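Local coordinates for major capsid protein P2 (Pseudoalteromonas phage pm2, PDB 2VVF), which assembles as a homotrimer to build the icosahedral capsid shell of this lipid-containing marine phage, at residues 183-188 and 242-247. Numbering follows the deposited sequence.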
ATOM      1  N   ASP A 183      29.965   2.571   9.897  1.00 31.05           N
ATOM      2  CA  ASP A 183      29.359   3.707  10.586  1.00 30.78           C
ATOM      3  C   ASP A 183      28.597   4.622   9.631  1.00 33.75           C
ATOM      4  O   ASP A 183      27.458   5.011   9.899  1.00 33.27           O
ATOM      5  CB  ASP A 183      30.434   4.519  11.311  1.00 32.79           C
ATOM      6  CG  ASP A 183      31.021   3.782  12.496  1.00 45.19           C
ATOM      7  OD1 ASP A 183      30.252   3.127  13.233  1.00 46.08           O
ATOM      8  OD2 ASP A 183      32.253   3.864  12.694  1.00 52.31           O
ATOM      9  N   ALA A 184      29.250   4.993   8.537  1.00 29.45           N
ATOM     10  CA  ALA A 184      28.649   5.882   7.556  1.00 28.81           C
ATOM     11  C   ALA A 184      29.187   5.575   6.168  1.00 31.78           C
ATOM     12  O   ALA A 184      30.260   4.990   6.024  1.00 31.24           O
ATOM     13  CB  ALA A 184      28.918   7.333   7.922  1.00 29.48           C
ATOM     14  N   VAL A 185      28.431   5.969   5.150  1.00 27.70           N
ATOM     15  CA  VAL A 185      28.824   5.732   3.771  1.00 27.16           C
ATOM     16  C   VAL A 185      28.490   6.940   2.912  1.00 30.71           C
ATOM     17  O   VAL A 185      27.560   7.688   3.206  1.00 30.44           O
ATOM     18  CB  VAL A 185      28.173   4.449   3.206  1.00 30.85           C
ATOM     19  CG1 VAL A 185      28.553   4.255   1.739  1.00 30.51           C
ATOM     20  CG2 VAL A 185      28.570   3.237   4.038  1.00 30.60           C
ATOM     21  N   GLU A 186      29.260   7.124   1.849  1.00 27.09           N
ATOM     22  CA  GLU A 186      29.054   8.230   0.929  1.00 26.73           C
ATOM     23  C   GLU A 186      29.113   7.686  -0.491  1.00 30.45           C
ATOM     24  O   GLU A 186      29.980   6.874  -0.815  1.00 30.13           O
ATOM     25  CB  GLU A 186      30.143   9.288   1.132  1.00 28.10           C
ATOM     26  CG  GLU A 186      30.108  10.434   0.134  1.00 37.68           C
ATOM     27  CD  GLU A 186      31.245  11.417   0.344  1.00 57.05           C
ATOM     28  OE1 GLU A 186      31.547  11.738   1.512  1.00 52.32           O
ATOM     29  OE2 GLU A 186      31.843  11.862  -0.658  1.00 50.75           O
ATOM     30  N   PHE A 187      28.175   8.108  -1.329  1.00 26.79           N
ATOM     31  CA  PHE A 187      28.147   7.652  -2.710  1.00 26.65           C
ATOM     32  C   PHE A 187      28.266   8.824  -3.672  1.00 30.95           C
ATOM     33  O   PHE A 187      27.564   9.823  -3.536  1.00 30.43           O
ATOM     34  CB  PHE A 187      26.872   6.858  -2.999  1.00 28.31           C
ATOM     35  CG  PHE A 187      26.762   6.390  -4.422  1.00 29.65           C
ATOM     36  CD1 PHE A 187      27.468   5.279  -4.858  1.00 32.56           C
ATOM     37  CD2 PHE A 187      25.964   7.070  -5.330  1.00 31.56           C
ATOM     38  CE1 PHE A 187      27.374   4.852  -6.172  1.00 33.40           C
ATOM     39  CE2 PHE A 187      25.866   6.648  -6.643  1.00 34.27           C
ATOM     40  CZ  PHE A 187      26.571   5.536  -7.066  1.00 32.39           C
ATOM     41  N   GLN A 188      29.159   8.702  -4.646  1.00 28.13           N
ATOM     42  CA  GLN A 188      29.349   9.766  -5.620  1.00 28.18           C
ATOM     43  C   GLN A 188      29.635   9.247  -7.020  1.00 32.59           C
ATOM     44  O   GLN A 188      30.169   8.152  -7.198  1.00 32.15           O
ATOM     45  CB  GLN A 188      30.452  10.722  -5.172  1.00 29.53           C
ATOM     46  CG  GLN A 188      31.786  10.054  -4.906  1.00 43.69           C
ATOM     47  CD  GLN A 188      32.889  11.057  -4.638  1.00 61.33           C
ATOM     48  OE1 GLN A 188      33.024  11.568  -3.525  1.00 55.66           O
ATOM     49  NE2 GLN A 188      33.676  11.357  -5.665  1.00 53.63           N
ATOM     50  N   LEU A 242      32.638   6.093 -10.353  1.00 30.93           N
ATOM     51  CA  LEU A 242      31.524   5.611  -9.546  1.00 30.47           C
ATOM     52  C   LEU A 242      32.184   5.152  -8.250  1.00 34.14           C
ATOM     53  O   LEU A 242      32.787   4.077  -8.197  1.00 33.78           O
ATOM     54  CB  LEU A 242      30.844   4.432 -10.246  1.00 30.45           C
ATOM     55  CG  LEU A 242      29.441   4.022  -9.796  1.00 35.00           C
ATOM     56  CD1 LEU A 242      29.402   3.743  -8.301  1.00 35.14           C
ATOM     57  CD2 LEU A 242      28.415   5.071 -10.186  1.00 37.30           C
ATOM     58  N   ARG A 243      32.138   6.004  -7.232  1.00 30.33           N
ATOM     59  CA  ARG A 243      32.837   5.726  -5.985  1.00 30.04           C
ATOM     60  C   ARG A 243      31.981   5.563  -4.736  1.00 34.02           C
ATOM     61  O   ARG A 243      30.916   6.165  -4.604  1.00 33.75           O
ATOM     62  CB  ARG A 243      33.908   6.793  -5.754  1.00 29.68           C
ATOM     63  CG  ARG A 243      34.717   6.619  -4.487  1.00 38.12           C
ATOM     64  CD  ARG A 243      35.906   7.558  -4.500  1.00 44.69           C
ATOM     65  NE  ARG A 243      36.524   7.627  -5.821  1.00 48.70           N
ATOM     66  CZ  ARG A 243      37.597   6.930  -6.179  1.00 59.17           C
ATOM     67  NH1 ARG A 243      38.179   6.116  -5.311  1.00 44.55           N
ATOM     68  NH2 ARG A 243      38.089   7.049  -7.405  1.00 44.78           N
ATOM     69  N   LEU A 244      32.494   4.772  -3.801  1.00 30.62           N
ATOM     70  CA  LEU A 244      31.832   4.515  -2.531  1.00 30.54           C
ATOM     71  C   LEU A 244      32.849   4.748  -1.417  1.00 34.52           C
ATOM     72  O   LEU A 244      33.913   4.130  -1.404  1.00 34.07           O
ATOM     73  CB  LEU A 244      31.347   3.063  -2.485  1.00 30.65           C
ATOM     74  CG  LEU A 244      30.024   2.735  -1.793  1.00 35.43           C
ATOM     75  CD1 LEU A 244      28.870   3.488  -2.435  1.00 35.61           C
ATOM     76  CD2 LEU A 244      29.773   1.235  -1.842  1.00 37.96           C
ATOM     77  N   LYS A 245      32.536   5.658  -0.499  1.00 31.29           N
ATOM     78  CA  LYS A 245      33.427   5.957   0.619  1.00 31.20           C
ATOM     79  C   LYS A 245      32.839   5.392   1.906  1.00 35.40           C
ATOM     80  O   LYS A 245      31.860   5.920   2.437  1.00 34.92           O
ATOM     81  CB  LYS A 245      33.648   7.464   0.750  1.00 33.71           C
ATOM     82  CG  LYS A 245      34.471   8.072  -0.376  1.00 47.36           C
ATOM     83  CD  LYS A 245      34.895   9.495  -0.046  1.00 57.39           C
ATOM     84  CE  LYS A 245      35.941  10.005  -1.024  1.00 68.49           C
ATOM     85  NZ  LYS A 245      35.437  11.147  -1.835  1.00 77.68           N
ATOM     86  N   ILE A 246      33.426   4.303   2.389  1.00 32.23           N
ATOM     87  CA  ILE A 246      32.927   3.635   3.585  1.00 32.17           C
ATOM     88  C   ILE A 246      33.730   3.935   4.843  1.00 36.72           C
ATOM     89  O   ILE A 246      34.938   3.703   4.894  1.00 36.29           O
ATOM     90  CB  ILE A 246      32.796   2.119   3.367  1.00 35.13           C
ATOM     91  CG1 ILE A 246      31.903   1.830   2.158  1.00 35.43           C
ATOM     92  CG2 ILE A 246      32.257   1.445   4.619  1.00 35.80           C
ATOM     93  CD1 ILE A 246      32.648   1.267   0.971  1.00 41.73           C
ATOM     94  N   ASP A 247      33.038   4.423   5.869  1.00 33.78           N
ATOM     95  CA  ASP A 247      33.662   4.715   7.152  1.00 33.88           C
ATOM     96  C   ASP A 247      33.360   3.562   8.101  1.00 38.40           C
ATOM     97  O   ASP A 247      32.253   3.456   8.630  1.00 38.03           O
ATOM     98  CB  ASP A 247      33.120   6.025   7.730  1.00 35.76           C
ATOM     99  CG  ASP A 247      33.880   7.242   7.233  1.00 45.92           C
ATOM    100  OD1 ASP A 247      34.610   7.122   6.225  1.00 46.52           O
ATOM    101  OD2 ASP A 247      33.740   8.321   7.845  1.00 51.62           O
TER
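Residues 183-188 and 242-247 run antiparallel, their axes 4.7 Å apart and 168° between their directions. Glu186 and Lys245 form a hydrogen-bonded pair, with Lys245 N giving a nearly straight bond to Glu186 O at 2.8 Å and Glu186 N reaching Lys245 O in return; Gln188 and Arg243 pair in the same way. At the other end the regular pattern breaks in a classic beta bulge: Asp247 O receives Asp183 N at 2.8 Å and, weakly, Ala184 N at 3.4 Å, while Asp247 N donates to Ala184 O.

On the face bearing Val185, Phe187, Leu244 and Ile246 the contact is apolar. Val185 and Ile246 lie alongside each other, CG2 of Val185 being 4.1 Å from CG1 of Ile246, whereas CG1 of Val185, anti to the backbone N (chi1 178°), turns to Leu244 CG. Leu244 CD1 meets the Phe187 ring at its edge, near the ring plane. Ile221 of strand 218-222 packs on Val185 and Leu244, and Met1 of a neighbouring subunit touches Phe187.

The other face carries mostly polar chains. Lys245 runs beside Glu186 and bends at its last torsion (chi4 115°), placing NZ to donate a hydrogen bond of 3.0 Å to Gln188 OE1 from above the amide plane, away from the lone-pair directions; Glu186 OE2 adds a long salt bridge of 3.8 Å to the same NZ. This ammonium probably eases the close approach of the two acceptors, Glu186 OE2 and Gln188 OE1. Arg243 lies beside Gln188 but turns its guanidinium to Asp241 and Glu160.

Flanked by strands 157-161 and 192-199, the pair forms the middle of a four-stranded antiparallel sheet in the C-terminal jelly roll, one of the two that make up the double jelly-roll capsid fold.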